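Long-range contacts in mitochondrial edited mRNA stability factor 1 (Trypanosoma brucei, PDB 6U9X), which binds RNA and acts as a 5' processing enzyme of mitochondrial mRNAs, probably through its Nudix domain, and probably helps stabilise edited transcripts: residues I46-L51 with F65-Q70; N235-G240 with P336-L341. All coordinates share one frame; numbering follows the deposited sequence.

Following the chain from the N terminus, contact 1 closes first: the chain leaves strand 49-50, passes through a partly unmodelled loop and returns as strand 65-72, which pairs with it, so that 49-50 becomes an outermost strand of the four-stranded antiparallel sheet. Contact 2 opens only after that one has closed, so the two lie in series and neither nest nor cross. Contact 2 closes a loop with 95 residues between its segments and brings the loop after helix 328-332 back onto strand 237-242 of the mixed sheet in the Nudix region. The centres of contact 1 and contact 2 are 44 Å apart. They lie on opposite sides of the centre of the chain, and contact 2 is the one near the GDP-binding residues.

Contact 1. Residues I46-L51 with F65-Q70; sequences IQLEKL and FVYKWQ
Around Glu49 and Lys50 the chain runs antiparallel to 65-70 (end-to-end directions 134° apart), Glu49 and Lys68 forming a hydrogen-bonded pair and Lys50 and Tyr67 the neighbouring non-hydrogen-bonded pair. Together they make an edge ladder of a four-stranded antiparallel sheet, in which strand 136-143 pairs with the other side of 65-72. Glu49 N donates to Lys68 O at 2.8 Å, and Lys68 N returns a longer bond to Glu49 O. Leu51 N to Val66 O, 3.1 Å, continues the ladder. On one face of the sheet Lys50 lays CB over the Tyr67 ring, 3.9 Å from its centroid. With CG anti to the backbone N (chi1 175°), its chain then runs on past the phenol to bring CE to the edge of the Phe65 ring. Leu48 CB meets the edge of the same Tyr67 ring, and its CD2 packs on Trp69 CB; helix 145-158 covers this side through Ile148 and His152. On the other face Leu51 CD1 rests on Lys68 CB at 3.5 Å, and the carboxylate of Glu49 faces the ammonium of Lys68 beyond salt-bridge range. Ile46 covers one face of the Trp69 indole, its CG2 standing 3.4 Å from the centroid of the five-membered ring and almost on the normal. At the indole edge a water lies in the ring plane, accepting from Trp69 NE1 at 2.7 Å and from Gln47 N at 2.8 Å.

Contact 2. Residues N235-G240 with P336-L341; sequences NVYPTG and PPYSNL
Tyr237 carries the packed part of this contact, its ring covered on one face by Ser339 CB, which lies 3.5 Å from the ring centroid and 9° off the normal in a CH-pi contact. Around this ring Pro336 CD touches Tyr237 CB, Leu341 CD2 approaches Tyr237 CD2 at 3.8 Å, and Tyr338 CE1 comes to the ring edge at Tyr237 CD1, 3.6 Å away. The two tyrosine planes are inclined at 65°, and the phenol oxygen of Tyr338 lies in the plane of the Tyr237 ring. No hydrogen bond joins the segments. The 3-10 turn 337-339 is instead braced from within: Pro336 O, its carbonyl gripped by two donors, accepts from Ser339 N and from Ser339 OG at 2.6 Å. The hydroxyl sits between the backbone N and the carbonyl carbon of Ser339 (chi1 62°), turned to Pro336 O while CB faces the ring. The loop after helix 328-332 lies against strand 237-242 of the Nudix mixed sheet, beside strand 255-261. Thr239 OG1 is hydrogen-bonded to Arg332 O, and its side chain touches Tyr257; both belong to a GDP site observed for this protein, though no GDP is bound to this chain. Toward solvent the packing thins: exposed Pro238 meets exposed Tyr338 through Pro238 CD and Tyr338 OH, 3.7 Å apart, and the two side chains cross at about a right angle.

Contact 1. Residues I46-L51 with F65-Q70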
ATOM      1  N   ILE A  46     -18.918  -6.139 -16.821  1.00 61.97           N
ATOM      2  CA  ILE A  46     -19.079  -4.722 -16.522  1.00 61.70           C
ATOM      3  C   ILE A  46     -19.990  -4.133 -17.592  1.00 61.28           C
ATOM      4  O   ILE A  46     -19.687  -4.215 -18.790  1.00 63.93           O
ATOM      5  CB  ILE A  46     -17.723  -3.999 -16.495  1.00 55.46           C
ATOM      6  CG1 ILE A  46     -16.880  -4.453 -15.301  1.00 41.75           C
ATOM      7  CG2 ILE A  46     -17.920  -2.498 -16.486  1.00 51.15           C
ATOM      8  CD1 ILE A  46     -15.535  -3.755 -15.208  1.00 35.28           C
ATOM      9  N   GLN A  47     -21.106  -3.545 -17.171  1.00 59.87           N
ATOM     10  CA  GLN A  47     -22.039  -2.951 -18.121  1.00 62.72           C
ATOM     11  C   GLN A  47     -21.758  -1.455 -18.205  1.00 52.53           C
ATOM     12  O   GLN A  47     -22.161  -0.679 -17.337  1.00 54.87           O
ATOM     13  CB  GLN A  47     -23.486  -3.236 -17.742  1.00 75.36           C
ATOM     14  CG  GLN A  47     -24.335  -3.651 -18.938  1.00 82.55           C
ATOM     15  CD  GLN A  47     -25.066  -2.476 -19.557  1.00 89.06           C
ATOM     16  OE1 GLN A  47     -25.605  -1.627 -18.846  1.00 91.99           O
ATOM     17  NE2 GLN A  47     -25.071  -2.407 -20.887  1.00 86.90           N
ATOM     18  N   LEU A  48     -21.066  -1.062 -19.276  1.00 59.02           N
ATOM     19  CA  LEU A  48     -20.769   0.338 -19.549  1.00 69.75           C
ATOM     20  C   LEU A  48     -21.931   0.949 -20.316  1.00 81.86           C
ATOM     21  O   LEU A  48     -22.387   0.388 -21.320  1.00 89.37           O
ATOM     22  CB  LEU A  48     -19.480   0.474 -20.357  1.00 69.79           C
ATOM     23  CG  LEU A  48     -18.173   0.092 -19.662  1.00 62.08           C
ATOM     24  CD1 LEU A  48     -16.989   0.565 -20.479  1.00 60.93           C
ATOM     25  CD2 LEU A  48     -18.135   0.684 -18.272  1.00 58.14           C
ATOM     26  N   GLU A  49     -22.402   2.099 -19.849  1.00 80.05           N
ATOM     27  CA  GLU A  49     -23.537   2.793 -20.458  1.00 75.12           C
ATOM     28  C   GLU A  49     -23.011   4.070 -21.108  1.00 70.02           C
ATOM     29  O   GLU A  49     -22.680   5.038 -20.419  1.00 71.41           O
ATOM     30  CB  GLU A  49     -24.617   3.082 -19.421  1.00 81.53           C
ATOM     31  CG  GLU A  49     -24.841   1.926 -18.456  1.00 84.15           C
ATOM     32  CD  GLU A  49     -26.295   1.746 -18.082  1.00 85.95           C
ATOM     33  OE1 GLU A  49     -26.795   2.532 -17.251  1.00 86.10           O
ATOM     34  OE2 GLU A  49     -26.943   0.828 -18.628  1.00 86.86           O
ATOM     35  N   LYS A  50     -22.921   4.055 -22.437  1.00 74.89           N
ATOM     36  CA  LYS A  50     -22.376   5.190 -23.172  1.00 76.95           C
ATOM     37  C   LYS A  50     -23.241   6.427 -22.973  1.00 76.63           C
ATOM     38  O   LYS A  50     -24.467   6.370 -23.097  1.00 82.96           O
ATOM     39  CB  LYS A  50     -22.273   4.853 -24.660  1.00 80.85           C
ATOM     40  CG  LYS A  50     -21.831   6.014 -25.535  1.00 85.67           C
ATOM     41  CD  LYS A  50     -22.011   5.694 -27.011  1.00 90.77           C
ATOM     42  CE  LYS A  50     -21.220   6.656 -27.884  1.00 93.43           C
ATOM     43  NZ  LYS A  50     -21.467   8.078 -27.514  1.00 91.96           N
ATOM     44  N   LEU A  51     -22.596   7.545 -22.651  1.00 71.10           N
ATOM     45  CA  LEU A  51     -23.276   8.829 -22.524  1.00 71.99           C
ATOM     46  C   LEU A  51     -23.199   9.537 -23.870  1.00 72.95           C
ATOM     47  O   LEU A  51     -22.108   9.891 -24.329  1.00 70.81           O
ATOM     48  CB  LEU A  51     -22.650   9.672 -21.416  1.00 69.84           C
ATOM     49  CG  LEU A  51     -23.310   9.614 -20.037  1.00 67.23           C
ATOM     50  CD1 LEU A  51     -23.359   8.187 -19.528  1.00 63.03           C
ATOM     51  CD2 LEU A  51     -22.580  10.510 -19.051  1.00 65.22           C
ATOM     52  N   PHE A  65     -14.993  10.421 -26.262  1.00 95.07           N
ATOM     53  CA  PHE A  65     -16.157   9.676 -25.819  1.00 89.51           C
ATOM     54  C   PHE A  65     -16.183   9.650 -24.294  1.00 80.07           C
ATOM     55  O   PHE A  65     -15.162   9.842 -23.628  1.00 83.91           O
ATOM     56  CB  PHE A  65     -16.140   8.243 -26.362  1.00 91.71           C
ATOM     57  CG  PHE A  65     -16.301   8.144 -27.859  1.00 98.57           C
ATOM     58  CD1 PHE A  65     -17.374   7.457 -28.406  1.00101.63           C
ATOM     59  CD2 PHE A  65     -15.373   8.715 -28.715  1.00100.32           C
ATOM     60  CE1 PHE A  65     -17.524   7.354 -29.777  1.00101.63           C
ATOM     61  CE2 PHE A  65     -15.518   8.616 -30.085  1.00100.00           C
ATOM     62  CZ  PHE A  65     -16.595   7.934 -30.617  1.00100.54           C
ATOM     63  N   VAL A  66     -17.365   9.416 -23.737  1.00 69.84           N
ATOM     64  CA  VAL A  66     -17.495   9.276 -22.292  1.00 66.95           C
ATOM     65  C   VAL A  66     -18.441   8.120 -21.998  1.00 65.68           C
ATOM     66  O   VAL A  66     -19.554   8.060 -22.531  1.00 58.84           O
ATOM     67  CB  VAL A  66     -17.945  10.590 -21.614  1.00 61.13           C
ATOM     68  CG1 VAL A  66     -19.379  10.975 -21.969  1.00 66.23           C
ATOM     69  CG2 VAL A  66     -17.761  10.490 -20.110  1.00 62.16           C
ATOM     70  N   TYR A  67     -17.969   7.174 -21.191  1.00 68.93           N
ATOM     71  CA  TYR A  67     -18.737   6.009 -20.785  1.00 63.31           C
ATOM     72  C   TYR A  67     -18.900   6.021 -19.273  1.00 61.35           C
ATOM     73  O   TYR A  67     -18.068   6.575 -18.547  1.00 63.37           O
ATOM     74  CB  TYR A  67     -18.058   4.705 -21.227  1.00 61.80           C
ATOM     75  CG  TYR A  67     -18.293   4.336 -22.674  1.00 60.64           C
ATOM     76  CD1 TYR A  67     -17.761   5.104 -23.703  1.00 60.02           C
ATOM     77  CD2 TYR A  67     -19.037   3.213 -23.013  1.00 62.43           C
ATOM     78  CE1 TYR A  67     -17.970   4.767 -25.028  1.00 67.18           C
ATOM     79  CE2 TYR A  67     -19.251   2.868 -24.335  1.00 63.00           C
ATOM     80  CZ  TYR A  67     -18.716   3.648 -25.338  1.00 70.31           C
ATOM     81  OH  TYR A  67     -18.927   3.306 -26.655  1.00 77.95           O
ATOM     82  N   LYS A  68     -19.981   5.409 -18.804  1.00 59.12           N
ATOM     83  CA  LYS A  68     -20.331   5.420 -17.393  1.00 60.51           C
ATOM     84  C   LYS A  68     -20.518   3.995 -16.897  1.00 61.81           C
ATOM     85  O   LYS A  68     -21.008   3.131 -17.630  1.00 59.07           O
ATOM     86  CB  LYS A  68     -21.608   6.234 -17.155  1.00 59.45           C
ATOM     87  CG  LYS A  68     -21.952   6.472 -15.698  1.00 62.53           C
ATOM     88  CD  LYS A  68     -23.387   6.954 -15.560  1.00 60.43           C
ATOM     89  CE  LYS A  68     -24.359   5.946 -16.153  1.00 64.29           C
ATOM     90  NZ  LYS A  68     -25.778   6.356 -15.958  1.00 69.92           N
ATOM     91  N   TRP A  69     -20.124   3.757 -15.646  1.00 59.68           N
ATOM     92  CA  TRP A  69     -20.292   2.456 -15.010  1.00 56.15           C
ATOM     93  C   TRP A  69     -20.812   2.669 -13.598  1.00 50.25           C
ATOM     94  O   TRP A  69     -20.171   3.354 -12.795  1.00 44.29           O
ATOM     95  CB  TRP A  69     -18.977   1.673 -14.983  1.00 58.53           C
ATOM     96  CG  TRP A  69     -19.107   0.316 -14.361  1.00 61.64           C
ATOM     97  CD1 TRP A  69     -20.194  -0.509 -14.408  1.00 65.81           C
ATOM     98  CD2 TRP A  69     -18.113  -0.373 -13.595  1.00 58.42           C
ATOM     99  NE1 TRP A  69     -19.936  -1.670 -13.719  1.00 62.46           N
ATOM    100  CE2 TRP A  69     -18.666  -1.611 -13.210  1.00 59.08           C
ATOM    101  CE3 TRP A  69     -16.808  -0.064 -13.198  1.00 57.97           C
ATOM    102  CZ2 TRP A  69     -17.960  -2.539 -12.448  1.00 60.94           C
ATOM    103  CZ3 TRP A  69     -16.108  -0.986 -12.439  1.00 52.41           C
ATOM    104  CH2 TRP A  69     -16.686  -2.209 -12.072  1.00 53.12           C
ATOM    105  N   GLN A  70     -21.967   2.083 -13.300  1.00 53.87           N
ATOM    106  CA  GLN A  70     -22.571   2.151 -11.976  1.00 51.16           C
ATOM    107  C   GLN A  70     -22.317   0.832 -11.259  1.00 50.28           C
ATOM    108  O   GLN A  70     -22.737  -0.228 -11.736  1.00 45.04           O
ATOM    109  CB  GLN A  70     -24.069   2.436 -12.073  1.00 45.59           C
ATOM    110  CG  GLN A  70     -24.771   2.516 -10.732  1.00 45.96           C
ATOM    111  CD  GLN A  70     -24.325   3.712  -9.916  1.00 57.74           C
ATOM    112  OE1 GLN A  70     -24.213   4.825 -10.433  1.00 58.97           O
ATOM    113  NE2 GLN A  70     -24.068   3.489  -8.632  1.00 58.46           N
TER
HETATM  114  O   HOH W   1     -21.946  -3.268 -14.511  1.00 61.08           O

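Contact 2. Residues N235-G240 with P336-L341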
ATOM      1  N   ASN A 235      12.710 -17.763  -0.017  1.00 27.37           N
ATOM      2  CA  ASN A 235      12.990 -17.293   1.333  1.00 36.65           C
ATOM      3  C   ASN A 235      11.962 -16.284   1.832  1.00 38.24           C
ATOM      4  O   ASN A 235      12.172 -15.673   2.886  1.00 32.14           O
ATOM      5  CB  ASN A 235      14.397 -16.693   1.402  1.00 38.64           C
ATOM      6  CG  ASN A 235      15.485 -17.744   1.281  1.00 43.62           C
ATOM      7  OD1 ASN A 235      15.349 -18.855   1.796  1.00 46.07           O
ATOM      8  ND2 ASN A 235      16.569 -17.400   0.595  1.00 36.51           N
ATOM      9  N   VAL A 236      10.858 -16.098   1.111  1.00 24.40           N
ATOM     10  CA  VAL A 236       9.778 -15.204   1.517  1.00 33.25           C
ATOM     11  C   VAL A 236       8.594 -16.056   1.947  1.00 34.55           C
ATOM     12  O   VAL A 236       8.199 -16.987   1.234  1.00 39.43           O
ATOM     13  CB  VAL A 236       9.386 -14.243   0.382  1.00 37.80           C
ATOM     14  CG1 VAL A 236       8.261 -13.326   0.825  1.00 34.90           C
ATOM     15  CG2 VAL A 236      10.592 -13.435  -0.065  1.00 24.60           C
ATOM     16  N   TYR A 237       8.025 -15.741   3.112  1.00 37.36           N
ATOM     17  CA  TYR A 237       6.938 -16.525   3.680  1.00 44.75           C
ATOM     18  C   TYR A 237       5.777 -15.609   4.050  1.00 51.04           C
ATOM     19  O   TYR A 237       5.995 -14.549   4.662  1.00 54.45           O
ATOM     20  CB  TYR A 237       7.421 -17.306   4.911  1.00 45.13           C
ATOM     21  CG  TYR A 237       8.545 -18.276   4.616  1.00 38.72           C
ATOM     22  CD1 TYR A 237       8.276 -19.573   4.198  1.00 38.28           C
ATOM     23  CD2 TYR A 237       9.874 -17.895   4.752  1.00 32.58           C
ATOM     24  CE1 TYR A 237       9.298 -20.465   3.927  1.00 34.29           C
ATOM     25  CE2 TYR A 237      10.903 -18.779   4.482  1.00 36.78           C
ATOM     26  CZ  TYR A 237      10.609 -20.063   4.070  1.00 40.64           C
ATOM     27  OH  TYR A 237      11.630 -20.947   3.799  1.00 35.56           O
ATOM     28  N   PRO A 238       4.541 -15.973   3.709  1.00 48.52           N
ATOM     29  CA  PRO A 238       3.397 -15.118   4.057  1.00 40.32           C
ATOM     30  C   PRO A 238       3.093 -15.174   5.545  1.00 42.93           C
ATOM     31  O   PRO A 238       3.158 -16.233   6.172  1.00 48.64           O
ATOM     32  CB  PRO A 238       2.251 -15.710   3.229  1.00 37.60           C
ATOM     33  CG  PRO A 238       2.630 -17.148   3.054  1.00 43.30           C
ATOM     34  CD  PRO A 238       4.134 -17.171   2.952  1.00 42.09           C
ATOM     35  N   THR A 239       2.749 -14.014   6.112  1.00 47.98           N
ATOM     36  CA  THR A 239       2.563 -13.901   7.552  1.00 43.00           C
ATOM     37  C   THR A 239       1.230 -13.308   7.985  1.00 46.29           C
ATOM     38  O   THR A 239       0.966 -13.270   9.191  1.00 51.86           O
ATOM     39  CB  THR A 239       3.691 -13.063   8.172  1.00 34.12           C
ATOM     40  OG1 THR A 239       3.843 -11.844   7.435  1.00 35.14           O
ATOM     41  CG2 THR A 239       4.991 -13.837   8.138  1.00 35.31           C
ATOM     42  N   GLY A 240       0.395 -12.850   7.070  1.00 49.17           N
ATOM     43  CA  GLY A 240      -0.915 -12.353   7.445  1.00 51.56           C
ATOM     44  C   GLY A 240      -1.402 -11.299   6.474  1.00 49.74           C
ATOM     45  O   GLY A 240      -0.721 -10.932   5.519  1.00 55.76           O
ATOM     46  N   PRO A 336       5.098 -18.519   9.557  1.00 31.57           N
ATOM     47  CA  PRO A 336       4.387 -19.794   9.665  1.00 33.85           C
ATOM     48  C   PRO A 336       5.304 -20.868  10.220  1.00 40.54           C
ATOM     49  O   PRO A 336       6.532 -20.783  10.070  1.00 42.80           O
ATOM     50  CB  PRO A 336       3.981 -20.105   8.214  1.00 32.50           C
ATOM     51  CG  PRO A 336       4.330 -18.872   7.414  1.00 32.92           C
ATOM     52  CD  PRO A 336       5.426 -18.195   8.161  1.00 28.64           C
ATOM     53  N   PRO A 337       4.748 -21.895  10.866  1.00 49.59           N
ATOM     54  CA  PRO A 337       5.605 -22.932  11.464  1.00 51.69           C
ATOM     55  C   PRO A 337       6.469 -23.678  10.460  1.00 49.53           C
ATOM     56  O   PRO A 337       7.593 -24.067  10.802  1.00 61.00           O
ATOM     57  CB  PRO A 337       4.595 -23.870  12.142  1.00 44.08           C
ATOM     58  CG  PRO A 337       3.398 -23.013  12.392  1.00 43.43           C
ATOM     59  CD  PRO A 337       3.330 -22.079  11.221  1.00 45.17           C
ATOM     60  N   TYR A 338       5.992 -23.884   9.229  1.00 44.83           N
ATOM     61  CA  TYR A 338       6.749 -24.684   8.271  1.00 52.23           C
ATOM     62  C   TYR A 338       8.029 -24.003   7.802  1.00 52.84           C
ATOM     63  O   TYR A 338       8.822 -24.638   7.100  1.00 55.52           O
ATOM     64  CB  TYR A 338       5.872 -25.046   7.061  1.00 54.16           C
ATOM     65  CG  TYR A 338       5.534 -23.901   6.120  1.00 51.64           C
ATOM     66  CD1 TYR A 338       6.442 -23.465   5.160  1.00 48.27           C
ATOM     67  CD2 TYR A 338       4.291 -23.283   6.170  1.00 47.44           C
ATOM     68  CE1 TYR A 338       6.132 -22.430   4.298  1.00 43.14           C
ATOM     69  CE2 TYR A 338       3.972 -22.248   5.307  1.00 49.48           C
ATOM     70  CZ  TYR A 338       4.896 -21.826   4.375  1.00 53.74           C
ATOM     71  OH  TYR A 338       4.580 -20.796   3.517  1.00 63.21           O
ATOM     72  N   SER A 339       8.252 -22.743   8.169  1.00 51.16           N
ATOM     73  CA  SER A 339       9.430 -22.007   7.732  1.00 52.62           C
ATOM     74  C   SER A 339      10.623 -22.168   8.663  1.00 53.17           C
ATOM     75  O   SER A 339      11.722 -21.724   8.310  1.00 58.17           O
ATOM     76  CB  SER A 339       9.098 -20.517   7.596  1.00 54.73           C
ATOM     77  OG  SER A 339       8.701 -19.968   8.841  1.00 54.52           O
ATOM     78  N   ASN A 340      10.437 -22.791   9.830  1.00 48.31           N
ATOM     79  CA  ASN A 340      11.475 -22.876  10.859  1.00 53.88           C
ATOM     80  C   ASN A 340      11.985 -21.492  11.249  1.00 53.60           C
ATOM     81  O   ASN A 340      13.161 -21.318  11.577  1.00 54.70           O
ATOM     82  CB  ASN A 340      12.638 -23.771  10.417  1.00 56.56           C
ATOM     83  CG  ASN A 340      12.197 -25.186  10.101  1.00 60.92           C
ATOM     84  OD1 ASN A 340      12.430 -25.691   9.002  1.00 64.05           O
ATOM     85  ND2 ASN A 340      11.557 -25.835  11.066  1.00 60.27           N
ATOM     86  N   LEU A 341      11.097 -20.495  11.216  1.00 56.28           N
ATOM     87  CA  LEU A 341      11.469 -19.114  11.480  1.00 49.19           C
ATOM     88  C   LEU A 341      10.827 -18.532  12.731  1.00 44.09           C
ATOM     89  O   LEU A 341      11.301 -17.503  13.218  1.00 43.75           O
ATOM     90  CB  LEU A 341      11.101 -18.228  10.279  1.00 52.41           C
ATOM     91  CG  LEU A 341      12.224 -17.825   9.319  1.00 47.92           C
ATOM     92  CD1 LEU A 341      13.122 -19.007   9.000  1.00 54.29           C
ATOM     93  CD2 LEU A 341      11.642 -17.228   8.042  1.00 44.48           C
TER